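Local coordinates for putative methyltransferase (Emericella variicolor, PDB 7DMB), which probably transfers methyl groups from S-adenosyl-L-methionine as a trans-acting methyltransferase of calbistrin biosynthesis, and binds the by-product S-adenosyl-L-homocysteine, at residues H50-S55 / L183-P188; S57-I62 / F372-N377; T137-V142 / Y177-S182. One frame throughout, in Å; residues are numbered along the deposited sequence.

Interaction 1: residues H50-S55 / L183-P188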
# COMPACT_ATOMS: atom_id res chain seq x y z
N HIS A 50 -13.40 5.02 -5.74
CA HIS A 50 -14.32 3.91 -5.48
C HIS A 50 -13.64 2.60 -5.84
O HIS A 50 -12.58 2.60 -6.49
CB HIS A 50 -15.63 4.08 -6.25
CG HIS A 50 -15.46 4.09 -7.74
ND1 HIS A 50 -15.32 2.93 -8.48
CD2 HIS A 50 -15.40 5.11 -8.62
CE1 HIS A 50 -15.19 3.25 -9.76
NE2 HIS A 50 -15.23 4.56 -9.87
N PRO A 51 -14.21 1.47 -5.43
CA PRO A 51 -13.66 0.18 -5.87
C PRO A 51 -13.83 -0.00 -7.38
O PRO A 51 -14.78 0.50 -7.99
CB PRO A 51 -14.50 -0.85 -5.10
CG PRO A 51 -15.07 -0.10 -3.92
CD PRO A 51 -15.30 1.29 -4.45
N THR A 52 -12.88 -0.72 -7.98
CA THR A 52 -13.00 -1.04 -9.39
C THR A 52 -13.90 -2.25 -9.63
O THR A 52 -14.45 -2.38 -10.74
CB THR A 52 -11.62 -1.28 -10.01
OG1 THR A 52 -11.04 -2.48 -9.50
CG2 THR A 52 -10.69 -0.12 -9.70
N ARG A 53 -14.09 -3.11 -8.64
CA ARG A 53 -14.84 -4.35 -8.83
C ARG A 53 -15.15 -4.97 -7.47
O ARG A 53 -14.60 -4.56 -6.44
CB ARG A 53 -14.05 -5.34 -9.71
CG ARG A 53 -12.74 -5.74 -9.05
CD ARG A 53 -11.98 -6.82 -9.79
NE ARG A 53 -10.73 -7.09 -9.09
CZ ARG A 53 -9.64 -6.34 -9.21
NH1 ARG A 53 -9.66 -5.28 -10.02
NH2 ARG A 53 -8.54 -6.65 -8.53
N GLU A 54 -16.06 -5.95 -7.48
CA GLU A 54 -16.25 -6.82 -6.33
C GLU A 54 -15.05 -7.74 -6.22
O GLU A 54 -14.59 -8.29 -7.22
CB GLU A 54 -17.54 -7.64 -6.48
CG GLU A 54 -18.22 -8.00 -5.17
CD GLU A 54 -17.72 -9.32 -4.59
OE1 GLU A 54 -18.20 -9.72 -3.51
OE2 GLU A 54 -16.84 -9.97 -5.21
N SER A 55 -14.51 -7.89 -5.02
CA SER A 55 -13.22 -8.55 -4.88
C SER A 55 -13.20 -9.65 -3.82
O SER A 55 -12.12 -10.14 -3.48
CB SER A 55 -12.14 -7.51 -4.58
OG SER A 55 -12.32 -6.97 -3.29
N LEU A 183 -7.51 -2.52 -7.21
CA LEU A 183 -8.77 -2.52 -6.49
C LEU A 183 -9.41 -1.15 -6.40
O LEU A 183 -10.62 -1.06 -6.15
CB LEU A 183 -8.58 -3.08 -5.08
CG LEU A 183 -8.25 -4.56 -4.91
CD1 LEU A 183 -8.02 -4.88 -3.43
CD2 LEU A 183 -9.36 -5.43 -5.47
N SER A 184 -8.64 -0.08 -6.59
CA SER A 184 -9.11 1.28 -6.37
C SER A 184 -9.19 2.02 -7.70
O SER A 184 -8.25 1.97 -8.51
CB SER A 184 -8.18 2.07 -5.43
OG SER A 184 -7.99 1.43 -4.18
N GLU A 185 -10.31 2.70 -7.92
CA GLU A 185 -10.46 3.62 -9.04
C GLU A 185 -10.19 5.03 -8.54
O GLU A 185 -11.01 5.61 -7.82
CB GLU A 185 -11.85 3.50 -9.66
CG GLU A 185 -12.01 4.26 -10.97
CD GLU A 185 -10.90 3.93 -11.95
OE1 GLU A 185 -11.00 2.87 -12.59
OE2 GLU A 185 -9.94 4.72 -12.08
N VAL A 186 -9.01 5.58 -8.88
CA VAL A 186 -8.62 6.92 -8.43
C VAL A 186 -8.47 7.91 -9.57
O VAL A 186 -8.20 9.08 -9.32
CB VAL A 186 -7.33 6.90 -7.57
CG1 VAL A 186 -7.36 5.82 -6.51
CG2 VAL A 186 -6.09 6.75 -8.44
N ARG A 187 -8.64 7.47 -10.82
CA ARG A 187 -8.42 8.34 -11.98
C ARG A 187 -9.44 9.48 -12.11
O ARG A 187 -9.08 10.57 -12.58
CB ARG A 187 -8.40 7.50 -13.27
CG ARG A 187 -7.27 6.47 -13.30
CD ARG A 187 -7.37 5.54 -14.50
NE ARG A 187 -8.49 4.61 -14.37
CZ ARG A 187 -8.92 3.83 -15.35
NH1 ARG A 187 -8.33 3.87 -16.54
NH2 ARG A 187 -9.96 3.02 -15.15
N PRO A 188 -10.72 9.28 -11.75
CA PRO A 188 -11.63 10.44 -11.76
C PRO A 188 -11.21 11.54 -10.80
O PRO A 188 -11.37 12.72 -11.14
CB PRO A 188 -12.99 9.83 -11.38
CG PRO A 188 -12.88 8.39 -11.78
CD PRO A 188 -11.45 8.01 -11.55
O HOH W 1 -12.56 -3.10 -6.44

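Interaction 2: residues S57-I62 / F372-N377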
# COMPACT_ATOMS: atom_id res chain seq x y z
N SER A 57 -14.03 -12.77 -3.94
CA SER A 57 -13.50 -14.05 -4.41
C SER A 57 -11.97 -14.06 -4.38
O SER A 57 -11.36 -14.98 -3.82
CB SER A 57 -14.00 -14.35 -5.82
OG SER A 57 -15.30 -14.90 -5.78
N GLU A 58 -11.33 -13.06 -4.99
CA GLU A 58 -9.87 -13.07 -5.03
C GLU A 58 -9.28 -12.88 -3.64
O GLU A 58 -8.22 -13.45 -3.34
CB GLU A 58 -9.35 -12.00 -5.99
CG GLU A 58 -9.64 -10.55 -5.60
CD GLU A 58 -9.44 -9.60 -6.79
OE1 GLU A 58 -10.32 -9.54 -7.65
OE2 GLU A 58 -8.39 -8.92 -6.86
N GLN A 59 -9.95 -12.10 -2.77
CA GLN A 59 -9.50 -11.91 -1.39
C GLN A 59 -9.56 -13.21 -0.60
O GLN A 59 -8.71 -13.44 0.27
CB GLN A 59 -10.36 -10.86 -0.69
CG GLN A 59 -10.09 -9.40 -1.07
CD GLN A 59 -10.76 -8.44 -0.11
OE1 GLN A 59 -10.68 -8.60 1.09
NE2 GLN A 59 -11.42 -7.42 -0.64
N GLU A 60 -10.58 -14.02 -0.82
CA GLU A 60 -10.66 -15.33 -0.17
C GLU A 60 -9.71 -16.33 -0.79
O GLU A 60 -9.23 -17.23 -0.09
CB GLU A 60 -12.09 -15.86 -0.23
CG GLU A 60 -13.05 -15.08 0.65
CD GLU A 60 -14.48 -15.14 0.17
OE1 GLU A 60 -14.79 -16.02 -0.67
OE2 GLU A 60 -15.29 -14.32 0.63
N MET A 61 -9.43 -16.20 -2.09
CA MET A 61 -8.37 -17.01 -2.69
C MET A 61 -7.02 -16.67 -2.06
O MET A 61 -6.23 -17.57 -1.74
CB MET A 61 -8.33 -16.77 -4.20
CG MET A 61 -7.51 -17.78 -4.97
SD MET A 61 -7.00 -17.15 -6.57
CE MET A 61 -8.60 -16.91 -7.33
N ILE A 62 -6.76 -15.37 -1.86
CA ILE A 62 -5.52 -14.92 -1.23
C ILE A 62 -5.44 -15.43 0.20
O ILE A 62 -4.43 -16.00 0.63
CB ILE A 62 -5.44 -13.38 -1.27
CG1 ILE A 62 -5.09 -12.89 -2.67
CG2 ILE A 62 -4.44 -12.84 -0.24
CD1 ILE A 62 -5.26 -11.42 -2.84
N PHE A 372 -14.33 -5.92 4.45
CA PHE A 372 -13.20 -6.63 3.83
C PHE A 372 -12.67 -5.80 2.66
O PHE A 372 -12.88 -6.10 1.48
CB PHE A 372 -13.61 -8.05 3.43
CG PHE A 372 -13.75 -8.98 4.61
CD1 PHE A 372 -14.96 -9.60 4.89
CD2 PHE A 372 -12.68 -9.20 5.47
CE1 PHE A 372 -15.09 -10.45 5.99
CE2 PHE A 372 -12.81 -10.04 6.58
CZ PHE A 372 -14.01 -10.67 6.84
N TYR A 373 -11.97 -4.74 3.02
CA TYR A 373 -11.27 -3.88 2.08
C TYR A 373 -9.79 -3.95 2.41
O TYR A 373 -9.39 -4.47 3.46
CB TYR A 373 -11.81 -2.44 2.16
CG TYR A 373 -11.35 -1.67 3.37
CD1 TYR A 373 -10.18 -0.90 3.35
CD2 TYR A 373 -12.08 -1.72 4.56
CE1 TYR A 373 -9.76 -0.20 4.48
CE2 TYR A 373 -11.67 -1.02 5.69
CZ TYR A 373 -10.51 -0.27 5.66
OH TYR A 373 -10.13 0.40 6.81
N TYR A 374 -8.95 -3.45 1.49
CA TYR A 374 -7.52 -3.39 1.75
C TYR A 374 -7.03 -1.96 1.93
O TYR A 374 -6.56 -1.61 3.02
CB TYR A 374 -6.75 -4.13 0.63
CG TYR A 374 -6.53 -5.59 1.00
CD1 TYR A 374 -5.38 -5.99 1.68
CD2 TYR A 374 -7.49 -6.56 0.71
CE1 TYR A 374 -5.17 -7.33 2.04
CE2 TYR A 374 -7.30 -7.90 1.08
CZ TYR A 374 -6.14 -8.28 1.74
OH TYR A 374 -5.93 -9.60 2.10
N ASN A 375 -7.20 -1.10 0.92
CA ASN A 375 -6.73 0.29 0.94
C ASN A 375 -7.87 1.26 1.27
O ASN A 375 -8.97 1.17 0.71
CB ASN A 375 -6.15 0.67 -0.42
CG ASN A 375 -4.69 0.35 -0.56
OD1 ASN A 375 -3.92 0.52 0.37
ND2 ASN A 375 -4.29 -0.08 -1.75
N ALA A 376 -7.58 2.24 2.13
CA ALA A 376 -8.37 3.46 2.21
C ALA A 376 -7.72 4.55 1.35
O ALA A 376 -6.53 4.85 1.50
CB ALA A 376 -8.50 3.94 3.66
N ASN A 377 -8.51 5.14 0.44
CA ASN A 377 -8.06 6.24 -0.43
C ASN A 377 -8.50 7.54 0.22
O ASN A 377 -9.68 7.90 0.18
CB ASN A 377 -8.65 6.12 -1.84
CG ASN A 377 -8.21 4.85 -2.57
OD1 ASN A 377 -7.08 4.76 -3.08
ND2 ASN A 377 -9.10 3.85 -2.61
O HOH W 2 -9.79 -7.36 3.59
O HOH W 3 -7.90 -11.18 1.85

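Interaction 3: residues T137-V142 / Y177-S182. With SAH (S-adenosyl-L-homocysteine), chain C.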
# COMPACT_ATOMS: atom_id res chain seq x y z
N THR A 137 -2.15 -14.51 -14.84
CA THR A 137 -3.22 -13.59 -14.49
C THR A 137 -2.66 -12.53 -13.56
O THR A 137 -1.58 -12.68 -12.98
CB THR A 137 -4.39 -14.31 -13.81
OG1 THR A 137 -4.00 -14.67 -12.47
CG2 THR A 137 -4.79 -15.58 -14.59
N TYR A 138 -3.44 -11.45 -13.41
CA TYR A 138 -3.08 -10.37 -12.48
C TYR A 138 -2.93 -10.86 -11.04
O TYR A 138 -2.28 -10.17 -10.24
CB TYR A 138 -4.13 -9.25 -12.54
CG TYR A 138 -5.48 -9.57 -11.91
CD1 TYR A 138 -5.85 -9.02 -10.68
CD2 TYR A 138 -6.39 -10.41 -12.55
CE1 TYR A 138 -7.09 -9.30 -10.10
CE2 TYR A 138 -7.63 -10.70 -11.97
CZ TYR A 138 -7.97 -10.15 -10.76
OH TYR A 138 -9.20 -10.45 -10.19
N LEU A 139 -3.51 -12.01 -10.68
CA LEU A 139 -3.43 -12.57 -9.33
C LEU A 139 -2.16 -13.35 -9.07
O LEU A 139 -1.93 -13.76 -7.93
CB LEU A 139 -4.63 -13.49 -9.07
CG LEU A 139 -6.00 -12.85 -8.91
CD1 LEU A 139 -7.06 -13.90 -8.54
CD2 LEU A 139 -5.95 -11.76 -7.85
N TRP A 140 -1.34 -13.59 -10.09
CA TRP A 140 -0.08 -14.30 -9.92
C TRP A 140 0.75 -13.81 -8.73
O TRP A 140 1.17 -14.65 -7.93
CB TRP A 140 0.73 -14.21 -11.22
CG TRP A 140 2.10 -14.73 -11.04
CD1 TRP A 140 2.47 -16.03 -10.88
CD2 TRP A 140 3.30 -13.95 -10.92
NE1 TRP A 140 3.83 -16.12 -10.70
CE2 TRP A 140 4.36 -14.86 -10.72
CE3 TRP A 140 3.58 -12.59 -10.99
CZ2 TRP A 140 5.68 -14.44 -10.58
CZ3 TRP A 140 4.89 -12.17 -10.86
CH2 TRP A 140 5.92 -13.09 -10.65
N PRO A 141 1.02 -12.50 -8.57
CA PRO A 141 1.91 -12.07 -7.48
C PRO A 141 1.33 -12.27 -6.09
O PRO A 141 2.10 -12.51 -5.15
CB PRO A 141 2.12 -10.58 -7.76
CG PRO A 141 0.89 -10.16 -8.49
CD PRO A 141 0.56 -11.35 -9.37
N VAL A 142 0.01 -12.13 -5.92
CA VAL A 142 -0.53 -12.28 -4.57
C VAL A 142 -0.64 -13.74 -4.14
O VAL A 142 -0.84 -13.99 -2.96
CB VAL A 142 -1.89 -11.56 -4.45
CG1 VAL A 142 -1.69 -10.07 -4.62
CG2 VAL A 142 -2.89 -12.07 -5.48
N TYR A 177 2.12 -4.74 -6.15
CA TYR A 177 1.54 -3.41 -5.98
C TYR A 177 0.58 -3.06 -7.12
O TYR A 177 -0.41 -2.34 -6.89
CB TYR A 177 2.65 -2.37 -5.83
CG TYR A 177 3.39 -2.50 -4.50
CD1 TYR A 177 2.70 -2.49 -3.29
CD2 TYR A 177 4.78 -2.63 -4.46
CE1 TYR A 177 3.36 -2.61 -2.08
CE2 TYR A 177 5.45 -2.77 -3.24
CZ TYR A 177 4.73 -2.76 -2.06
OH TYR A 177 5.38 -2.89 -0.85
N ASP A 178 0.81 -3.59 -8.34
CA ASP A 178 -0.20 -3.47 -9.39
C ASP A 178 -1.53 -4.10 -8.96
O ASP A 178 -2.60 -3.54 -9.24
CB ASP A 178 0.28 -4.11 -10.69
CG ASP A 178 1.21 -3.21 -11.51
OD1 ASP A 178 1.23 -1.98 -11.28
OD2 ASP A 178 1.92 -3.74 -12.39
N TRP A 179 -1.49 -5.27 -8.30
CA TRP A 179 -2.73 -5.90 -7.85
C TRP A 179 -3.47 -5.01 -6.86
O TRP A 179 -4.67 -4.79 -7.00
CB TRP A 179 -2.48 -7.26 -7.18
CG TRP A 179 -3.73 -7.69 -6.36
CD1 TRP A 179 -4.86 -8.29 -6.85
CD2 TRP A 179 -3.97 -7.50 -4.95
NE1 TRP A 179 -5.77 -8.50 -5.85
CE2 TRP A 179 -5.25 -8.04 -4.67
CE3 TRP A 179 -3.22 -6.96 -3.89
CZ2 TRP A 179 -5.80 -8.04 -3.38
CZ3 TRP A 179 -3.78 -6.96 -2.60
CH2 TRP A 179 -5.05 -7.50 -2.36
N ALA A 180 -2.76 -4.53 -5.83
CA ALA A 180 -3.39 -3.67 -4.82
C ALA A 180 -3.99 -2.42 -5.45
O ALA A 180 -5.13 -2.04 -5.14
CB ALA A 180 -2.37 -3.28 -3.75
N ASN A 181 -3.23 -1.75 -6.32
CA ASN A 181 -3.76 -0.59 -7.02
C ASN A 181 -4.96 -0.94 -7.89
O ASN A 181 -5.82 -0.10 -8.14
CB ASN A 181 -2.67 0.05 -7.87
CG ASN A 181 -1.80 1.00 -7.10
OD1 ASN A 181 -2.22 2.13 -6.80
ND2 ASN A 181 -0.59 0.57 -6.76
N SER A 182 -5.04 -2.19 -8.35
CA SER A 182 -6.12 -2.58 -9.23
C SER A 182 -7.48 -2.59 -8.53
O SER A 182 -8.51 -2.62 -9.21
CB SER A 182 -5.80 -3.94 -9.85
OG SER A 182 -6.12 -5.01 -8.96
N SAH C . 4.35 3.12 -3.77
CA SAH C . 4.93 1.74 -3.74
CB SAH C . 4.13 0.81 -2.82
CG SAH C . 4.51 0.96 -1.36
SD SAH C . 6.17 0.35 -0.94
C SAH C . 4.94 1.17 -5.16
O SAH C . 5.97 0.54 -5.49
OXT SAH C . 3.95 1.41 -5.88
C5' SAH C . 6.80 1.71 0.07
C4' SAH C . 7.76 2.59 -0.70
O4' SAH C . 8.08 3.75 0.10
C3' SAH C . 9.10 1.91 -1.03
O3' SAH C . 9.42 2.14 -2.39
C2' SAH C . 10.08 2.57 -0.05
O2' SAH C . 11.41 2.67 -0.52
C1' SAH C . 9.47 3.96 0.11
N9 SAH C . 9.82 4.59 1.38
C8 SAH C . 10.02 3.94 2.57
N7 SAH C . 10.31 4.73 3.56
C5 SAH C . 10.33 6.00 2.99
C6 SAH C . 10.59 7.27 3.53
N6 SAH C . 10.90 7.48 4.81
N1 SAH C . 10.53 8.33 2.69
C2 SAH C . 10.22 8.11 1.40
N3 SAH C . 9.95 6.96 0.79
C4 SAH C . 10.03 5.92 1.64

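Interaction 1: residues H50-S55 / L183-P188
The imidazole ring of His50 carries Glu185 CB on one face, in a CH-pi contact 3.6 Å from CB to the ring centroid. CB lies toward the rim, near CE1, and Glu185 CG continues past NE2. The two side chains run side by side in the same direction, with ring and carboxylate planes 56° apart. With CG set between its backbone N and carbonyl carbon (chi1 62°), His50 brings ND1 to Pro51 O, a short bond of 2.5 Å. Pro51 O lies near the ring plane, and the bond may restrain the ring's rotation. The Glu185 carboxylate is held at the guanidinium edge of Arg187. Arg187 NE meets Glu185 OE2 at 2.7 Å and Arg187 NH2 meets Glu185 OE1 at 2.8 Å, a side-on salt bridge. Glu185 OE2 also accepts from Arg187 N, so this side chain caps the start of helix 187-196. One face of the Arg53 guanidinium rests on Leu183 CD2, 3.4 Å from Arg53 NH2. The same methyl meets Ser55 CB.

The backbones form a short antiparallel ladder. His50 and Glu185 are a hydrogen-bonded pair, and the bond from Glu185 N to His50 O is short at 2.7 Å. Pro51 and Ser184 follow as a non-hydrogen-bonded pair. Thr52 N then donates to Leu183 O at 2.9 Å. A water joins Arg53 N to the same oxygen. Thr52 CG2 packs on the backbone of Ser184 and Glu185, while Thr52 OG1 bonds to Ser182 O.

Strand 184-185 links helix 172-181 to helix 187-196, and strand 50-51 pairs with it just before helix 56-79. Ser184 OG bonds to Asn377 on strand 375-382, and Val186 touches strand 306-313. Arg53 reaches Glu58 on helix 56-79.

Interaction 2: residues S57-I62 / F372-N377
Gln59 of helix 56-79 makes a buried, mainly polar contact with the chain entering strand 375-382 of the methyltransferase sheet. Its chain runs extended beyond CG and carries the amide across to the backbone of Phe372. Gln59 NE2 donates to Phe372 O at 2.9 Å. The acceptor lies close to the amide plane, but the nitrogen stands above the carbonyl plane. Gln59 NE2 also bonds to Ser55 OG. Gln59 OE1 binds a water, 2.9 Å away, that also donates to Tyr373 O; Gln108 is a further partner of this oxygen. The amide is thus held through both its nitrogen and its oxygen.

Tyr374 passes Gln59 in the opposite direction, with ring and amide planes 75° apart. Gln59 CD sits at the ring's edge, 3.7 Å from Tyr374 CE2. A second water accepts from Tyr374 OH at 2.5 Å and donates to Gln59 O, so the phenol is linked to the helix backbone. Ile62 CG2 is a looser neighbour of this hydroxyl.

Tyr374 also packs on Leu313 of strand 306-313 and, together with Ile62, on Tyr319 of helix 319-324.

Interaction 3: residues T137-V142 / Y177-S182
Val142 and Trp179 form the tight part of this contact. Val142 CG1 lies over one face of the indole, toward its rim, 3.5 Å from both Trp179 CD2 and Trp179 CE3. Trp179 has its CG anti to the backbone N (chi1 164°), which lays its ring against Val142 at the start of helix 140-157. Leu139 CD2 adds a second apolar touch, 3.8 Å from Trp179 CD1. The buried indole nitrogen is satisfied by Glu58 OE2.

Packing is looser toward the exposed Tyr138. Its CD1 comes to the indole edge at 4.0 Å from Trp179 CD1, and Ser182 OG is more distant still. The Tyr138 hydroxyl bonds to Glu58 OE1, so one carboxylate serves both aromatic residues. The turn holding Tyr138 is capped by Thr137 OG1, which accepts from Leu139 N at 3.2 Å.

Tyr177, on the same helix as Trp179, faces away from segment 137-142 and lines the cofactor pocket. SAH CB sits 3.4 Å above the centre of its ring, and Tyr177 OH lies 3.3 Å from SAH SD. Helix 172-181 therefore meets segment 137-142 through Trp179 and the ligand through Tyr177.

Ile62 of helix 56-79 packs against both Val142 and Trp179. Tyr374, just before strand 375-382, meets Trp179 edge-to-face.

In the fold
From the N terminus, strand 50-51 opens the first of the three loops, which interaction 1 closes at strand 184-185 after a mostly helical region. Helix 56-79 begins inside that loop, but its partner in interaction 2 lies near the C terminus, so interactions 1 and 2 cross. Interaction 3 closes a short loop between 137-142 and 177-182, within the spans of both others and earlier along the chain than either closes. Segments 177-182 and 183-188 are consecutive, so interaction 3 leads straight into interaction 1. Glu58 connects all three through Arg53, Tyr138 and Trp179. Together they tie the helical N-terminal region to the cofactor-binding sheet domain.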